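Local coordinates for protein purine nucleoside phosphorylase (Grouper iridovirus, PDB 3KHS) that probably catalyses the reversible phosphorolysis of purine nucleosides, splitting the glycosidic bond with phosphate in purine salvage, at residues B[187-192]-B[216-221]; B[124-129]-B[235-240]. One frame throughout, in Å; residues are numbered along the deposited sequence.

Contact 1: B[187-192]-B[216-221]; sequences GVYCCV and MSTAPE. With PO4 (phosphate ion), chain G.
Cys-191 and Ala-219 make the apolar centre of this contact, where the end of a strand meets the first turn of a helix. Their CB atoms lie 3.6 Å apart, and the thiol carries the packing further: with SG turned opposite the backbone N (chi1 -178°), the sulfur of Cys-191 reaches CD of the Pro-220 ring at 3.9 Å. His-132 and Asn-134 of strand 131-134 also touch Ala-219. One residue on, the CG2 branch of Val-192 meets CG of Met-216 at 3.9 Å, the two side chains crossing at a slant, and the carbonyl O of Val-192 receives a CA-H...O contact from Met-216. Leu-138 and Phe-156 of a second subunit pack on Val-192 and Met-216 respectively, which brings this end of the contact to the subunit interface.

A phosphate ion is bound here, consistent with the phosphate site of the PNP/MTAP phosphorylase family; the segment 216-221 leads from strand 213-215 into helix 219-227. Tyr-189 extends alongside it from the strand, its ring edge covered in plane by CB of Cys-191, and the phenol oxygen accepts a fairly straight hydrogen bond from the backbone N of Ser-217 (3.1 Å, 159° at the hydrogen). This phenol bond ties the strand to the peptide that precedes the helix.

The hydroxyl of Ser-217 serves the anion: OG, set between the backbone N and the carbonyl carbon (chi1 70°), donates to O3 of the phosphate ion at 2.7 Å and accepts from OG1 of Thr-218 at 3.3 Å. Thr-218 OG1, itself also hydrogen-bonded to Asn-112, thus supports the serine from the second shell. Ser-30, Arg-81, His-83 and the backbone N of Ala-113 also hydrogen-bond the anion.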
loop_
_atom_site.group_PDB
_atom_site.type_symbol
_atom_site.label_atom_id
_atom_site.label_comp_id
_atom_site.label_asym_id
_atom_site.label_seq_id
_atom_site.Cartn_x
_atom_site.Cartn_y
_atom_site.Cartn_z
ATOM N N GLY B 187 22.257 3.221 9.823
ATOM C CA GLY B 187 21.476 3.744 8.726
ATOM C C GLY B 187 19.972 3.543 8.770
ATOM O O GLY B 187 19.383 3.120 9.785
ATOM N N VAL B 188 19.350 3.849 7.634
ATOM C CA VAL B 188 17.910 3.778 7.492
ATOM C C VAL B 188 17.399 2.453 6.936
ATOM O O VAL B 188 17.836 2.023 5.864
ATOM C CB VAL B 188 17.432 4.941 6.599
ATOM C CG1 VAL B 188 15.915 4.964 6.536
ATOM C CG2 VAL B 188 17.965 6.247 7.133
ATOM N N TYR B 189 16.476 1.810 7.659
ATOM C CA TYR B 189 15.906 0.511 7.212
ATOM C C TYR B 189 14.589 0.712 6.488
ATOM O O TYR B 189 13.675 1.311 7.025
ATOM C CB TYR B 189 15.668 -0.443 8.396
ATOM C CG TYR B 189 15.097 -1.791 8.015
ATOM C CD1 TYR B 189 15.894 -2.943 7.998
ATOM C CD2 TYR B 189 13.735 -1.930 7.741
ATOM C CE1 TYR B 189 15.327 -4.227 7.727
ATOM C CE2 TYR B 189 13.176 -3.178 7.476
ATOM C CZ TYR B 189 13.966 -4.312 7.479
ATOM O OH TYR B 189 13.321 -5.519 7.301
ATOM N N CYS B 190 14.496 0.243 5.257
ATOM C CA CYS B 190 13.238 0.381 4.518
ATOM C C CYS B 190 12.502 -0.951 4.533
ATOM O O CYS B 190 13.037 -1.971 4.090
ATOM C CB CYS B 190 13.463 0.821 3.057
ATOM S SG CYS B 190 11.939 0.867 2.023
ATOM N N CYS B 191 11.280 -0.924 5.048
ATOM C CA CYS B 191 10.468 -2.122 5.132
ATOM C C CYS B 191 9.447 -2.213 3.998
ATOM O O CYS B 191 8.679 -1.272 3.766
ATOM C CB CYS B 191 9.721 -2.153 6.479
ATOM S SG CYS B 191 8.718 -3.651 6.678
ATOM N N VAL B 192 9.434 -3.345 3.308
ATOM C CA VAL B 192 8.472 -3.578 2.215
ATOM C C VAL B 192 7.708 -4.852 2.522
ATOM O O VAL B 192 8.133 -5.655 3.367
ATOM C CB VAL B 192 9.163 -3.768 0.851
ATOM C CG1 VAL B 192 9.835 -2.466 0.447
ATOM C CG2 VAL B 192 10.175 -4.933 0.930
ATOM N N MET B 216 11.924 -7.234 4.931
ATOM C CA MET B 216 10.482 -7.371 5.000
ATOM C C MET B 216 9.914 -7.529 6.414
ATOM O O MET B 216 8.878 -8.196 6.605
ATOM C CB MET B 216 10.052 -8.539 4.108
ATOM C CG MET B 216 10.576 -8.441 2.651
ATOM S SD MET B 216 10.614 -10.056 1.839
ATOM C CE MET B 216 11.372 -9.662 0.261
ATOM N N SER B 217 10.560 -6.885 7.390
ATOM C CA SER B 217 10.110 -6.985 8.781
ATOM C C SER B 217 10.560 -5.834 9.643
ATOM O O SER B 217 10.803 -4.732 9.163
ATOM C CB SER B 217 10.652 -8.253 9.426
ATOM O OG SER B 217 12.047 -8.143 9.625
ATOM N N THR B 218 10.634 -6.106 10.945
ATOM C CA THR B 218 11.118 -5.140 11.938
ATOM C C THR B 218 10.377 -3.832 12.160
ATOM O O THR B 218 10.043 -3.505 13.283
ATOM C CB THR B 218 12.586 -4.805 11.627
ATOM O OG1 THR B 218 13.354 -6.013 11.708
ATOM C CG2 THR B 218 13.156 -3.754 12.604
ATOM N N ALA B 219 10.134 -3.073 11.095
ATOM C CA ALA B 219 9.472 -1.778 11.228
ATOM C C ALA B 219 8.108 -1.828 11.901
ATOM O O ALA B 219 7.840 -1.027 12.795
ATOM C CB ALA B 219 9.341 -1.092 9.846
ATOM N N PRO B 220 7.202 -2.735 11.452
ATOM C CA PRO B 220 5.910 -2.762 12.115
ATOM C C PRO B 220 6.055 -3.201 13.567
ATOM O O PRO B 220 5.275 -2.782 14.404
ATOM C CB PRO B 220 5.077 -3.748 11.264
ATOM C CG PRO B 220 6.095 -4.642 10.729
ATOM C CD PRO B 220 7.201 -3.674 10.322
ATOM N N GLU B 221 7.044 -4.034 13.865
ATOM C CA GLU B 221 7.248 -4.480 15.229
ATOM C C GLU B 221 7.726 -3.342 16.141
ATOM O O GLU B 221 7.293 -3.246 17.296
ATOM C CB GLU B 221 8.239 -5.629 15.270
ATOM C CG GLU B 221 7.705 -6.924 14.679
ATOM C CD GLU B 221 8.804 -7.691 13.971
ATOM O OE1 GLU B 221 9.000 -7.476 12.751
ATOM O OE2 GLU B 221 9.494 -8.487 14.641
HETATM P P PO4 G . 14.006 -11.242 8.659
HETATM O O1 PO4 G . 15.334 -11.364 9.316
HETATM O O2 PO4 G . 12.935 -11.706 9.597
HETATM O O3 PO4 G . 13.743 -9.817 8.301
HETATM O O4 PO4 G . 13.993 -12.076 7.427
#

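Contact 2: B[124-129]-B[235-240]; sequences GDFMVV and VSLISN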
loop_
_atom_site.group_PDB
_atom_site.type_symbol
_atom_site.label_atom_id
_atom_site.label_comp_id
_atom_site.label_asym_id
_atom_site.label_seq_id
_atom_site.Cartn_x
_atom_site.Cartn_y
_atom_site.Cartn_z
ATOM N N GLY B 124 27.872 -9.278 5.071
ATOM C CA GLY B 124 28.497 -9.659 6.323
ATOM C C GLY B 124 28.483 -8.520 7.309
ATOM O O GLY B 124 28.616 -8.754 8.521
ATOM N N ASP B 125 28.317 -7.297 6.800
ATOM C CA ASP B 125 28.290 -6.112 7.654
ATOM C C ASP B 125 27.038 -6.081 8.528
ATOM O O ASP B 125 26.079 -6.823 8.310
ATOM C CB ASP B 125 28.300 -4.826 6.831
ATOM C CG ASP B 125 29.637 -4.547 6.169
ATOM O OD1 ASP B 125 30.567 -5.376 6.315
ATOM O OD2 ASP B 125 29.745 -3.488 5.500
ATOM N N PHE B 126 27.063 -5.196 9.520
ATOM C CA PHE B 126 25.943 -4.989 10.421
ATOM C C PHE B 126 25.477 -3.554 10.228
ATOM O O PHE B 126 26.294 -2.651 10.082
ATOM C CB PHE B 126 26.384 -5.138 11.879
ATOM C CG PHE B 126 26.608 -6.561 12.331
ATOM C CD1 PHE B 126 27.259 -6.816 13.534
ATOM C CD2 PHE B 126 26.160 -7.629 11.588
ATOM C CE1 PHE B 126 27.456 -8.116 13.981
ATOM C CE2 PHE B 126 26.355 -8.939 12.038
ATOM C CZ PHE B 126 27.004 -9.176 13.234
ATOM N N MET B 127 24.171 -3.332 10.216
ATOM C CA MET B 127 23.669 -1.971 10.116
ATOM C C MET B 127 22.750 -1.736 11.294
ATOM O O MET B 127 21.661 -2.299 11.368
ATOM C CB MET B 127 22.874 -1.698 8.835
ATOM C CG MET B 127 22.407 -0.246 8.814
ATOM S SD MET B 127 21.179 0.210 7.630
ATOM C CE MET B 127 19.691 -0.214 8.516
ATOM N N VAL B 128 23.217 -0.918 12.223
ATOM C CA VAL B 128 22.443 -0.558 13.386
ATOM C C VAL B 128 21.389 0.387 12.817
ATOM O O VAL B 128 21.726 1.293 12.042
ATOM C CB VAL B 128 23.350 0.163 14.413
ATOM C CG1 VAL B 128 22.520 0.932 15.396
ATOM C CG2 VAL B 128 24.225 -0.856 15.125
ATOM N N VAL B 129 20.127 0.191 13.197
ATOM C CA VAL B 129 19.053 1.011 12.650
ATOM C C VAL B 129 18.785 2.311 13.371
ATOM O O VAL B 129 18.485 2.322 14.561
ATOM C CB VAL B 129 17.720 0.206 12.559
ATOM C CG1 VAL B 129 16.650 1.046 11.897
ATOM C CG2 VAL B 129 17.948 -1.062 11.778
ATOM N N VAL B 235 19.238 -4.269 14.765
ATOM C CA VAL B 235 20.486 -4.436 14.028
ATOM C C VAL B 235 20.253 -5.358 12.812
ATOM O O VAL B 235 19.826 -6.500 12.974
ATOM C CB VAL B 235 21.586 -5.082 14.933
ATOM C CG1 VAL B 235 22.855 -5.373 14.108
ATOM C CG2 VAL B 235 21.938 -4.151 16.101
ATOM N N SER B 236 20.541 -4.868 11.611
ATOM C CA SER B 236 20.387 -5.677 10.403
ATOM C C SER B 236 21.723 -6.307 9.998
ATOM O O SER B 236 22.765 -5.664 10.019
ATOM C CB SER B 236 19.906 -4.826 9.206
ATOM O OG SER B 236 18.583 -4.353 9.325
ATOM N N LEU B 237 21.672 -7.576 9.634
ATOM C CA LEU B 237 22.841 -8.268 9.144
ATOM C C LEU B 237 22.703 -8.048 7.623
ATOM O O LEU B 237 21.703 -8.434 7.028
ATOM C CB LEU B 237 22.731 -9.743 9.534
ATOM C CG LEU B 237 23.674 -10.807 9.001
ATOM C CD1 LEU B 237 22.979 -11.509 7.856
ATOM C CD2 LEU B 237 25.002 -10.228 8.593
ATOM N N ILE B 238 23.666 -7.372 7.004
ATOM C CA ILE B 238 23.579 -7.139 5.562
ATOM C C ILE B 238 24.008 -8.431 4.909
ATOM O O ILE B 238 25.181 -8.659 4.693
ATOM C CB ILE B 238 24.493 -5.983 5.098
ATOM C CG1 ILE B 238 24.081 -4.691 5.795
ATOM C CG2 ILE B 238 24.395 -5.803 3.597
ATOM C CD1 ILE B 238 22.683 -4.243 5.516
ATOM N N SER B 239 23.039 -9.294 4.620
ATOM C CA SER B 239 23.341 -10.585 4.020
ATOM C C SER B 239 23.786 -10.530 2.549
ATOM O O SER B 239 24.493 -11.415 2.086
ATOM C CB SER B 239 22.139 -11.517 4.181
ATOM O OG SER B 239 20.942 -10.893 3.769
ATOM N N ASN B 240 23.381 -9.488 1.829
ATOM C CA ASN B 240 23.744 -9.326 0.429
ATOM C C ASN B 240 23.681 -7.828 0.160
ATOM O O ASN B 240 23.115 -7.078 0.960
ATOM C CB ASN B 240 22.752 -10.064 -0.491
ATOM C CG ASN B 240 21.390 -9.360 -0.574
ATOM O OD1 ASN B 240 20.478 -9.590 0.254
ATOM N ND2 ASN B 240 21.255 -8.473 -1.565
#
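Gly-124 and Ile-238 open a ladder of four backbone hydrogen bonds between antiparallel segments. Gly-124 N donates to Ile-238 O and Ile-238 N to Asp-125 O, both at 2.8 Å; further along, Met-127 and Ser-236 form a hydrogen-bonded pair, with Met-127 N to Ser-236 O at 2.7 Å and a nearly straight return bond (173°) from Ser-236 N to Met-127 O. Ser-236 O also takes a CA-H...O contact from Phe-126.

The apolar contacts divide between the two faces of the sheet. On one, CD2 of Leu-237 sits at the edge of the Phe-126 ring, in its plane and 3.9 Å from CE2. CG1 of Val-235, lying opposite its own backbone N (chi1 175°), packs on Phe-126 CB, while the CG2 branch of Val-235 meets CG2 of Val-128 at 4.1 Å. On the other, the CD1 end of Ile-238 rests against Met-127 CB at 4.2 Å.

Polar side chains look outside the pair: Asp-125 bonds His-185, and Ser-236 bonds Asn-112. Strand 126-129 lies between strands 231-241 and 184-191, and the face bearing Phe-126 and Val-128 is covered by helices 257-279 and 165-178.

Contacts 1 and 2 lie about 12 Å apart between centres, and both reach one mixed sheet of the phosphorylase fold. Along the chain the order is 124-129, 187-192, 216-221, 235-240, so that contact 1 falls within the span that contact 2 brackets; helix 219-227 then leads directly to strand 231-241. The two meet where strands 184-191 and 126-129 run side by side: Gly-187 N lies 3.0 Å from Val-128 O, a probable hydrogen bond, and CD1 of Tyr-189 packs on OG of Ser-236 at 3.3 Å. Contact 2 thus belongs to the helix-backed sheet, while contact 1 lies on the adjoining strand 184-191, by the bound phosphate and neighbouring subunits.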